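Eukaryotic translation initiation factor 4E type 5 (Leishmania major, PDB 7KCJ) probably binds the 7-methylguanosine cap of messenger RNA and acts in the initiation of translation. Local coordinates at residues 171-176 and 186-191. Numbering follows the deposited sequence.
Sequences FLAEAM and YNIAEA
Met176 and Tyr186 run alongside each other in opposite senses, the methionine reaching from the helix toward the strand and the phenol from the strand toward the helix. Met176 CE lies 3.8 Å from the centroid of the Tyr186 ring and 19° off its normal, which identifies a CH-pi contact over the face. Bends at chi2 (-82°) and chi3 fold the thioether back over that face; SD stands above it at a longer 5.0 Å from the ring centroid, a Met-aromatic contact. At the other end of the ring, Met176 CB packs 3.5 Å from Tyr186 OH. The segment axes are nearly antiparallel (171°), 9.7 Å apart at closest approach; helix 165-178 thus runs along strand 186-191, the outermost strand at one edge of the antiparallel eIF4E-fold sheet, and backbone hydrogen bonds of Asn187 with Asn102, Ala189 with Met100 and Ala191 with Arg98 join it to strand 97-103. Ile188 meets the preceding helical turn end-on, its CD1 3.8 Å from Ala173 CA and 4.2 Å from Leu172 CB. Leu172 also packs on Ile101, and Met176 on Leu103. The polar link is indirect: a water in the plane of the Tyr186 ring, at its edge, hydrogen-bonds to Tyr186 OH (2.6 Å) and donates to Ala173 O (2.9 Å).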
loop_
_atom_site.group_PDB
_atom_site.type_symbol
_atom_site.label_atom_id
_atom_site.label_comp_id
_atom_site.label_asym_id
_atom_site.label_seq_id
_atom_site.Cartn_x
_atom_site.Cartn_y
_atom_site.Cartn_z
ATOM N N PHE A 171 -9.684 11.941 -7.111
ATOM C CA PHE A 171 -8.417 12.671 -7.191
ATOM C C PHE A 171 -7.359 11.779 -7.855
ATOM O O PHE A 171 -6.639 12.245 -8.728
ATOM C CB PHE A 171 -7.928 13.105 -5.802
ATOM C CG PHE A 171 -6.587 13.787 -5.887
ATOM C CD1 PHE A 171 -6.477 15.075 -6.385
ATOM C CD2 PHE A 171 -5.424 13.109 -5.571
ATOM C CE1 PHE A 171 -5.237 15.691 -6.502
ATOM C CE2 PHE A 171 -4.183 13.728 -5.693
ATOM C CZ PHE A 171 -4.097 15.018 -6.142
ATOM N N LEU A 172 -7.280 10.504 -7.440
ATOM C CA LEU A 172 -6.313 9.574 -8.003
ATOM C C LEU A 172 -6.611 9.334 -9.484
ATOM O O LEU A 172 -5.684 9.311 -10.287
ATOM C CB LEU A 172 -6.326 8.242 -7.236
ATOM C CG LEU A 172 -5.754 8.277 -5.838
ATOM C CD1 LEU A 172 -6.114 6.987 -5.056
ATOM C CD2 LEU A 172 -4.273 8.483 -5.891
ATOM N N ALA A 173 -7.895 9.187 -9.856
ATOM C CA ALA A 173 -8.265 8.942 -11.245
ATOM C C ALA A 173 -7.930 10.127 -12.146
ATOM O O ALA A 173 -7.472 9.927 -13.262
ATOM C CB ALA A 173 -9.745 8.600 -11.350
ATOM N N GLU A 174 -8.174 11.359 -11.683
ATOM C CA GLU A 174 -7.834 12.535 -12.484
ATOM C C GLU A 174 -6.304 12.668 -12.625
ATOM O O GLU A 174 -5.842 13.025 -13.708
ATOM C CB GLU A 174 -8.456 13.805 -11.907
ATOM C CG GLU A 174 -9.958 13.827 -12.034
ATOM C CD GLU A 174 -10.555 15.190 -11.741
ATOM O OE1 GLU A 174 -10.040 15.884 -10.835
ATOM O OE2 GLU A 174 -11.533 15.567 -12.425
ATOM N N ALA A 175 -5.522 12.298 -11.566
ATOM C CA ALA A 175 -4.056 12.386 -11.608
ATOM C C ALA A 175 -3.403 11.332 -12.517
ATOM O O ALA A 175 -2.403 11.629 -13.168
ATOM C CB ALA A 175 -3.459 12.315 -10.214
ATOM N N MET A 176 -3.970 10.117 -12.563
ATOM C CA MET A 176 -3.471 9.052 -13.421
ATOM C C MET A 176 -3.739 9.382 -14.899
ATOM O O MET A 176 -2.872 9.129 -15.746
ATOM C CB MET A 176 -4.098 7.711 -13.010
ATOM C CG MET A 176 -3.700 7.270 -11.596
ATOM S SD MET A 176 -2.070 6.481 -11.603
ATOM C CE MET A 176 -2.491 4.838 -12.160
ATOM N N TYR A 186 -4.475 0.066 -15.850
ATOM C CA TYR A 186 -4.760 0.192 -14.424
ATOM C C TYR A 186 -6.249 0.257 -14.131
ATOM O O TYR A 186 -7.036 0.597 -15.000
ATOM C CB TYR A 186 -4.066 1.443 -13.821
ATOM C CG TYR A 186 -4.654 2.767 -14.280
ATOM C CD1 TYR A 186 -4.238 3.365 -15.465
ATOM C CD2 TYR A 186 -5.575 3.448 -13.505
ATOM C CE1 TYR A 186 -4.775 4.561 -15.897
ATOM C CE2 TYR A 186 -6.104 4.666 -13.921
ATOM C CZ TYR A 186 -5.702 5.212 -15.120
ATOM O OH TYR A 186 -6.175 6.426 -15.535
ATOM N N ASN A 187 -6.628 0.029 -12.873
ATOM C CA ASN A 187 -8.004 0.207 -12.438
ATOM C C ASN A 187 -8.078 0.624 -10.972
ATOM O O ASN A 187 -7.217 0.255 -10.156
ATOM C CB ASN A 187 -8.892 -0.996 -12.740
ATOM C CG ASN A 187 -8.382 -2.259 -12.145
ATOM O OD1 ASN A 187 -8.538 -2.502 -10.932
ATOM N ND2 ASN A 187 -7.755 -3.097 -12.990
ATOM N N ILE A 188 -9.091 1.436 -10.652
ATOM C CA ILE A 188 -9.296 1.942 -9.316
ATOM C C ILE A 188 -10.657 1.486 -8.848
ATOM O O ILE A 188 -11.646 1.634 -9.567
ATOM C CB ILE A 188 -9.178 3.487 -9.267
ATOM C CG1 ILE A 188 -7.810 3.947 -9.779
ATOM C CG2 ILE A 188 -9.429 4.000 -7.838
ATOM C CD1 ILE A 188 -7.689 5.382 -10.011
ATOM N N ALA A 189 -10.718 0.925 -7.643
ATOM C CA ALA A 189 -11.974 0.458 -7.088
ATOM C C ALA A 189 -12.110 0.877 -5.630
ATOM O O ALA A 189 -11.119 0.939 -4.910
ATOM C CB ALA A 189 -12.059 -1.054 -7.204
ATOM N N GLU A 190 -13.328 1.175 -5.200
ATOM C CA GLU A 190 -13.615 1.497 -3.807
ATOM C C GLU A 190 -14.347 0.301 -3.227
ATOM O O GLU A 190 -15.249 -0.251 -3.872
ATOM C CB GLU A 190 -14.509 2.730 -3.699
ATOM C CG GLU A 190 -13.892 3.971 -4.303
ATOM C CD GLU A 190 -14.885 5.108 -4.398
ATOM O OE1 GLU A 190 -15.284 5.636 -3.333
ATOM O OE2 GLU A 190 -15.285 5.453 -5.532
ATOM N N ALA A 191 -13.979 -0.102 -2.021
ATOM C CA ALA A 191 -14.612 -1.253 -1.382
ATOM C C ALA A 191 -14.593 -1.139 0.126
ATOM O O ALA A 191 -13.748 -0.446 0.692
ATOM C CB ALA A 191 -13.910 -2.544 -1.816
HETATM O O HOH W 1 -8.292 7.313 -14.312
#